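Local coordinates for protein separin (Saccharomyces cerevisiae, PDB 5U1T) that cleaves the cohesin subunit MCD1/SCC1 at the onset of anaphase, as a caspase-like cysteine protease held inactive by securin for most of the cell cycle, at residues 951-965 with 1311-1323. Numbering follows the deposited sequence.
Sequences FFKGMFESTLGIPSS and IYFVLDILLFHGE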
loop_
_atom_site.group_PDB
_atom_site.type_symbol
_atom_site.label_atom_id
_atom_site.label_comp_id
_atom_site.label_asym_id
_atom_site.label_seq_id
_atom_site.Cartn_x
_atom_site.Cartn_y
_atom_site.Cartn_z
ATOM N N PHE A 951 31.624 -38.794 31.550
ATOM C CA PHE A 951 30.484 -39.019 32.433
ATOM C C PHE A 951 29.191 -38.451 31.818
ATOM O O PHE A 951 28.260 -39.199 31.553
ATOM C CB PHE A 951 30.768 -38.423 33.820
ATOM C CG PHE A 951 29.602 -38.490 34.778
ATOM C CD1 PHE A 951 29.325 -39.639 35.479
ATOM C CD2 PHE A 951 28.804 -37.380 34.991
ATOM C CE1 PHE A 951 28.266 -39.688 36.359
ATOM C CE2 PHE A 951 27.753 -37.421 35.861
ATOM C CZ PHE A 951 27.483 -38.578 36.553
ATOM N N PHE A 952 29.132 -37.152 31.544
ATOM C CA PHE A 952 27.902 -36.589 30.981
ATOM C C PHE A 952 27.630 -37.063 29.546
ATOM O O PHE A 952 26.473 -37.284 29.166
ATOM C CB PHE A 952 27.933 -35.074 31.040
ATOM C CG PHE A 952 27.954 -34.540 32.433
ATOM C CD1 PHE A 952 26.775 -34.373 33.137
ATOM C CD2 PHE A 952 29.159 -34.208 33.044
ATOM C CE1 PHE A 952 26.793 -33.885 34.426
ATOM C CE2 PHE A 952 29.187 -33.721 34.330
ATOM C CZ PHE A 952 28.004 -33.559 35.022
ATOM N N LYS A 953 28.685 -37.265 28.769
ATOM C CA LYS A 953 28.519 -37.806 27.434
ATOM C C LYS A 953 27.819 -39.158 27.432
ATOM O O LYS A 953 26.966 -39.422 26.580
ATOM C CB LYS A 953 29.862 -37.950 26.747
ATOM C CG LYS A 953 29.721 -38.074 25.245
ATOM C CD LYS A 953 30.335 -39.367 24.734
ATOM C CE LYS A 953 30.418 -39.317 23.217
ATOM N NZ LYS A 953 30.640 -37.895 22.791
ATOM N N GLY A 954 28.194 -40.014 28.380
ATOM C CA GLY A 954 27.581 -41.316 28.522
ATOM C C GLY A 954 26.159 -41.213 29.024
ATOM O O GLY A 954 25.282 -41.947 28.591
ATOM N N MET A 955 25.919 -40.256 29.875
ATOM C CA MET A 955 24.612 -40.056 30.395
ATOM C C MET A 955 23.647 -39.648 29.321
ATOM O O MET A 955 22.514 -40.022 29.363
ATOM C CB MET A 955 24.683 -38.981 31.434
ATOM C CG MET A 955 23.408 -38.765 32.182
ATOM S SD MET A 955 23.738 -37.470 33.329
ATOM C CE MET A 955 22.196 -37.452 34.166
ATOM N N PHE A 956 24.095 -38.878 28.351
ATOM C CA PHE A 956 23.195 -38.428 27.270
ATOM C C PHE A 956 22.898 -39.552 26.287
ATOM O O PHE A 956 21.989 -39.437 25.469
ATOM C CB PHE A 956 23.766 -37.223 26.501
ATOM C CG PHE A 956 24.039 -36.022 27.365
ATOM C CD1 PHE A 956 23.338 -35.816 28.545
ATOM C CD2 PHE A 956 25.015 -35.117 27.019
ATOM C CE1 PHE A 956 23.603 -34.718 29.360
ATOM C CE2 PHE A 956 25.292 -34.015 27.839
ATOM C CZ PHE A 956 24.583 -33.819 29.008
ATOM N N GLU A 957 23.668 -40.627 26.373
ATOM C CA GLU A 957 23.464 -41.806 25.548
ATOM C C GLU A 957 22.829 -42.942 26.341
ATOM O O GLU A 957 22.992 -44.124 26.015
ATOM C CB GLU A 957 24.796 -42.268 24.973
ATOM C CG GLU A 957 25.368 -41.325 23.928
ATOM C CD GLU A 957 26.838 -41.589 23.682
ATOM O OE1 GLU A 957 27.301 -42.700 24.063
ATOM O OE2 GLU A 957 27.523 -40.671 23.134
ATOM N N SER A 958 22.127 -42.583 27.407
ATOM C CA SER A 958 21.538 -43.565 28.290
ATOM C C SER A 958 20.081 -43.265 28.459
ATOM O O SER A 958 19.680 -42.096 28.448
ATOM C CB SER A 958 22.221 -43.562 29.658
ATOM O OG SER A 958 23.355 -44.395 29.654
ATOM N N THR A 959 19.311 -44.332 28.560
ATOM C CA THR A 959 17.963 -44.287 29.040
ATOM C C THR A 959 17.938 -43.593 30.359
ATOM O O THR A 959 18.587 -43.987 31.283
ATOM C CB THR A 959 17.397 -45.683 29.216
ATOM O OG1 THR A 959 17.167 -46.267 27.941
ATOM C CG2 THR A 959 16.109 -45.611 29.928
ATOM N N LEU A 960 17.183 -42.523 30.427
ATOM C CA LEU A 960 17.125 -41.710 31.613
ATOM C C LEU A 960 15.715 -41.645 32.102
ATOM O O LEU A 960 14.785 -41.728 31.344
ATOM C CB LEU A 960 17.595 -40.311 31.319
ATOM C CG LEU A 960 19.077 -40.083 31.174
ATOM C CD1 LEU A 960 19.280 -38.630 30.853
ATOM C CD2 LEU A 960 19.762 -40.423 32.463
ATOM N N GLY A 961 15.543 -41.440 33.388
ATOM C CA GLY A 961 14.218 -41.387 33.940
ATOM C C GLY A 961 14.053 -40.436 35.088
ATOM O O GLY A 961 14.987 -39.887 35.585
ATOM N N ILE A 962 12.822 -40.244 35.496
ATOM C CA ILE A 962 12.493 -39.308 36.544
ATOM C C ILE A 962 11.138 -39.679 37.099
ATOM O O ILE A 962 10.285 -40.084 36.368
ATOM C CB ILE A 962 12.513 -37.876 35.986
ATOM C CG1 ILE A 962 12.074 -36.859 37.000
ATOM C CG2 ILE A 962 11.652 -37.757 34.765
ATOM C CD1 ILE A 962 12.836 -35.576 36.873
ATOM N N PRO A 963 10.918 -39.544 38.390
ATOM C CA PRO A 963 11.881 -39.838 39.434
ATOM C C PRO A 963 12.399 -41.241 39.394
ATOM O O PRO A 963 11.677 -42.189 39.234
ATOM C CB PRO A 963 11.048 -39.678 40.679
ATOM C CG PRO A 963 9.714 -40.141 40.263
ATOM C CD PRO A 963 9.556 -39.841 38.816
ATOM N N SER A 964 13.686 -41.357 39.569
ATOM C CA SER A 964 14.323 -42.635 39.533
ATOM C C SER A 964 14.952 -42.949 40.877
ATOM O O SER A 964 15.037 -44.084 41.264
ATOM C CB SER A 964 15.370 -42.616 38.440
ATOM O OG SER A 964 16.256 -41.556 38.683
ATOM N N SER A 965 15.368 -41.920 41.585
ATOM C CA SER A 965 16.007 -42.055 42.858
ATOM C C SER A 965 15.225 -41.305 43.919
ATOM O O SER A 965 14.663 -40.272 43.669
ATOM C CB SER A 965 17.442 -41.567 42.757
ATOM O OG SER A 965 18.132 -41.624 43.977
ATOM N N ILE A 1311 19.116 -53.985 34.278
ATOM C CA ILE A 1311 20.271 -53.868 35.170
ATOM C C ILE A 1311 21.012 -52.585 34.813
ATOM O O ILE A 1311 21.274 -51.741 35.668
ATOM C CB ILE A 1311 21.246 -55.084 35.065
ATOM C CG1 ILE A 1311 20.498 -56.419 35.077
ATOM C CG2 ILE A 1311 22.274 -55.052 36.147
ATOM C CD1 ILE A 1311 20.171 -56.921 36.381
ATOM N N TYR A 1312 21.318 -52.450 33.529
ATOM C CA TYR A 1312 21.992 -51.277 33.001
ATOM C C TYR A 1312 21.319 -49.988 33.429
ATOM O O TYR A 1312 21.978 -49.010 33.805
ATOM C CB TYR A 1312 22.032 -51.341 31.486
ATOM C CG TYR A 1312 22.946 -52.407 30.963
ATOM C CD1 TYR A 1312 23.864 -53.036 31.799
ATOM C CD2 TYR A 1312 22.894 -52.788 29.619
ATOM C CE1 TYR A 1312 24.704 -54.013 31.317
ATOM C CE2 TYR A 1312 23.733 -53.771 29.114
ATOM C CZ TYR A 1312 24.638 -54.380 29.963
ATOM O OH TYR A 1312 25.478 -55.361 29.452
ATOM N N PHE A 1313 19.997 -50.007 33.360
ATOM C CA PHE A 1313 19.201 -48.873 33.743
ATOM C C PHE A 1313 19.424 -48.542 35.212
ATOM O O PHE A 1313 19.677 -47.385 35.565
ATOM C CB PHE A 1313 17.720 -49.143 33.458
ATOM C CG PHE A 1313 16.833 -47.999 33.806
ATOM C CD1 PHE A 1313 17.019 -46.759 33.197
ATOM C CD2 PHE A 1313 15.829 -48.146 34.739
ATOM C CE1 PHE A 1313 16.210 -45.677 33.518
ATOM C CE2 PHE A 1313 15.009 -47.079 35.067
ATOM C CZ PHE A 1313 15.204 -45.834 34.459
ATOM N N VAL A 1314 19.351 -49.568 36.064
ATOM C CA VAL A 1314 19.506 -49.362 37.493
ATOM C C VAL A 1314 20.953 -48.957 37.847
ATOM O O VAL A 1314 21.175 -48.005 38.605
ATOM C CB VAL A 1314 19.074 -50.620 38.278
ATOM C CG1 VAL A 1314 19.151 -50.366 39.767
ATOM C CG2 VAL A 1314 17.647 -50.985 37.894
ATOM N N LEU A 1315 21.927 -49.660 37.282
ATOM C CA LEU A 1315 23.316 -49.270 37.434
ATOM C C LEU A 1315 23.522 -47.813 37.020
ATOM O O LEU A 1315 24.240 -47.064 37.679
ATOM C CB LEU A 1315 24.223 -50.180 36.612
ATOM C CG LEU A 1315 24.252 -51.656 36.984
ATOM C CD1 LEU A 1315 25.344 -52.384 36.235
ATOM C CD2 LEU A 1315 24.426 -51.814 38.467
ATOM N N ASP A 1316 22.872 -47.409 35.932
ATOM C CA ASP A 1316 22.971 -46.037 35.476
ATOM C C ASP A 1316 22.394 -45.079 36.519
ATOM O O ASP A 1316 23.016 -44.077 36.823
ATOM C CB ASP A 1316 22.281 -45.854 34.130
ATOM C CG ASP A 1316 23.175 -46.197 32.959
ATOM O OD1 ASP A 1316 24.382 -46.420 33.154
ATOM O OD2 ASP A 1316 22.672 -46.227 31.823
ATOM N N ILE A 1317 21.230 -45.380 37.084
ATOM C CA ILE A 1317 20.668 -44.518 38.121
ATOM C C ILE A 1317 21.664 -44.310 39.254
ATOM O O ILE A 1317 21.895 -43.181 39.692
ATOM C CB ILE A 1317 19.378 -45.082 38.734
ATOM C CG1 ILE A 1317 18.296 -45.299 37.663
ATOM C CG2 ILE A 1317 18.889 -44.168 39.867
ATOM C CD1 ILE A 1317 16.927 -45.725 38.216
ATOM N N LEU A 1318 22.272 -45.390 39.719
ATOM C CA LEU A 1318 23.242 -45.283 40.792
ATOM C C LEU A 1318 24.489 -44.541 40.344
ATOM O O LEU A 1318 25.048 -43.763 41.106
ATOM C CB LEU A 1318 23.609 -46.671 41.308
ATOM C CG LEU A 1318 22.390 -47.506 41.677
ATOM C CD1 LEU A 1318 22.811 -48.928 42.027
ATOM C CD2 LEU A 1318 21.635 -46.847 42.820
ATOM N N LEU A 1319 24.925 -44.777 39.112
ATOM C CA LEU A 1319 26.125 -44.119 38.587
ATOM C C LEU A 1319 26.014 -42.585 38.527
ATOM O O LEU A 1319 26.933 -41.881 38.967
ATOM C CB LEU A 1319 26.466 -44.657 37.191
ATOM C CG LEU A 1319 27.599 -43.930 36.461
ATOM C CD1 LEU A 1319 28.825 -43.874 37.350
ATOM C CD2 LEU A 1319 27.929 -44.577 35.116
ATOM N N PHE A 1320 24.906 -42.068 37.990
ATOM C CA PHE A 1320 24.793 -40.628 37.754
ATOM C C PHE A 1320 24.627 -39.923 39.078
ATOM O O PHE A 1320 25.056 -38.787 39.239
ATOM C CB PHE A 1320 23.639 -40.307 36.807
ATOM C CG PHE A 1320 23.734 -41.020 35.490
ATOM C CD1 PHE A 1320 24.962 -41.187 34.873
ATOM C CD2 PHE A 1320 22.605 -41.552 34.885
ATOM C CE1 PHE A 1320 25.068 -41.858 33.670
ATOM C CE2 PHE A 1320 22.704 -42.224 33.680
ATOM C CZ PHE A 1320 23.941 -42.384 33.077
ATOM N N HIS A 1321 24.052 -40.621 40.048
ATOM C CA HIS A 1321 23.953 -40.071 41.390
ATOM C C HIS A 1321 25.219 -40.278 42.245
ATOM O O HIS A 1321 25.201 -39.999 43.440
ATOM C CB HIS A 1321 22.757 -40.667 42.115
ATOM C CG HIS A 1321 21.469 -39.970 41.831
ATOM N ND1 HIS A 1321 20.546 -40.455 40.926
ATOM C CD2 HIS A 1321 20.951 -38.827 42.329
ATOM C CE1 HIS A 1321 19.510 -39.636 40.884
ATOM N NE2 HIS A 1321 19.732 -38.643 41.729
ATOM N N GLY A 1322 26.305 -40.762 41.643
ATOM C CA GLY A 1322 27.579 -40.873 42.342
ATOM C C GLY A 1322 28.057 -42.248 42.833
ATOM O O GLY A 1322 29.086 -42.343 43.505
ATOM N N GLU A 1323 27.327 -43.315 42.528
ATOM C CA GLU A 1323 27.768 -44.646 42.944
ATOM C C GLU A 1323 28.409 -45.381 41.781
ATOM O O GLU A 1323 27.715 -45.902 40.902
ATOM C CB GLU A 1323 26.610 -45.473 43.501
ATOM C CG GLU A 1323 27.068 -46.673 44.269
ATOM C CD GLU A 1323 25.920 -47.599 44.609
ATOM O OE1 GLU A 1323 25.943 -48.761 44.143
ATOM O OE2 GLU A 1323 24.993 -47.157 45.335
#
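M955 lies across the ring of F1320, and its unbranched, flexible chain suits a flat aromatic partner. CB starts near the rim, 3.7 Å from CE1 of F1320. CG, anti to the backbone N (chi1 -173°), then sits almost on the ring normal, 3.6 Å from the centroid. Because the chain stays extended, SD remains over the same face in a Met-aromatic contact, and CE ends beside CG and CB of F1320. The opposite face is covered, off centre, by O of D1316. The edge of F1320 points at the face of F951 in an offset edge-to-face pair, planes at 79°; branched L960 brings CD2 obliquely to CE2 of F1320. Were F1320 replaced by an alanine, M955 would probably lose the face it lies on and F951 its edge-to-face partner, opening a gap between the segments. One turn earlier, S958 suits its place as a small donor directed at the helix: OG bonds OD2 of D1316 (2.9 Å) from above the carboxylate plane. CG2 of T959 meets CD1 and CE1 of F1313, the side chains crossing at about a right angle. Small S964 lets CD1 of I1317 come to 3.5 Å from its CB. ND1 of H1321 hydrogen-bonds O of I1317, while CB of S965 covers one face of the flat imidazole; G1322, with positive phi, is C-prime of the helix-ending Schellman motif. Helix 950-955, strand 960-962, paired with strand 1157-1163, and the following loop lie along the C-terminal half of helix 1303-1320, where V1289 of helix 1287-1294 also touches F1313 and I1317.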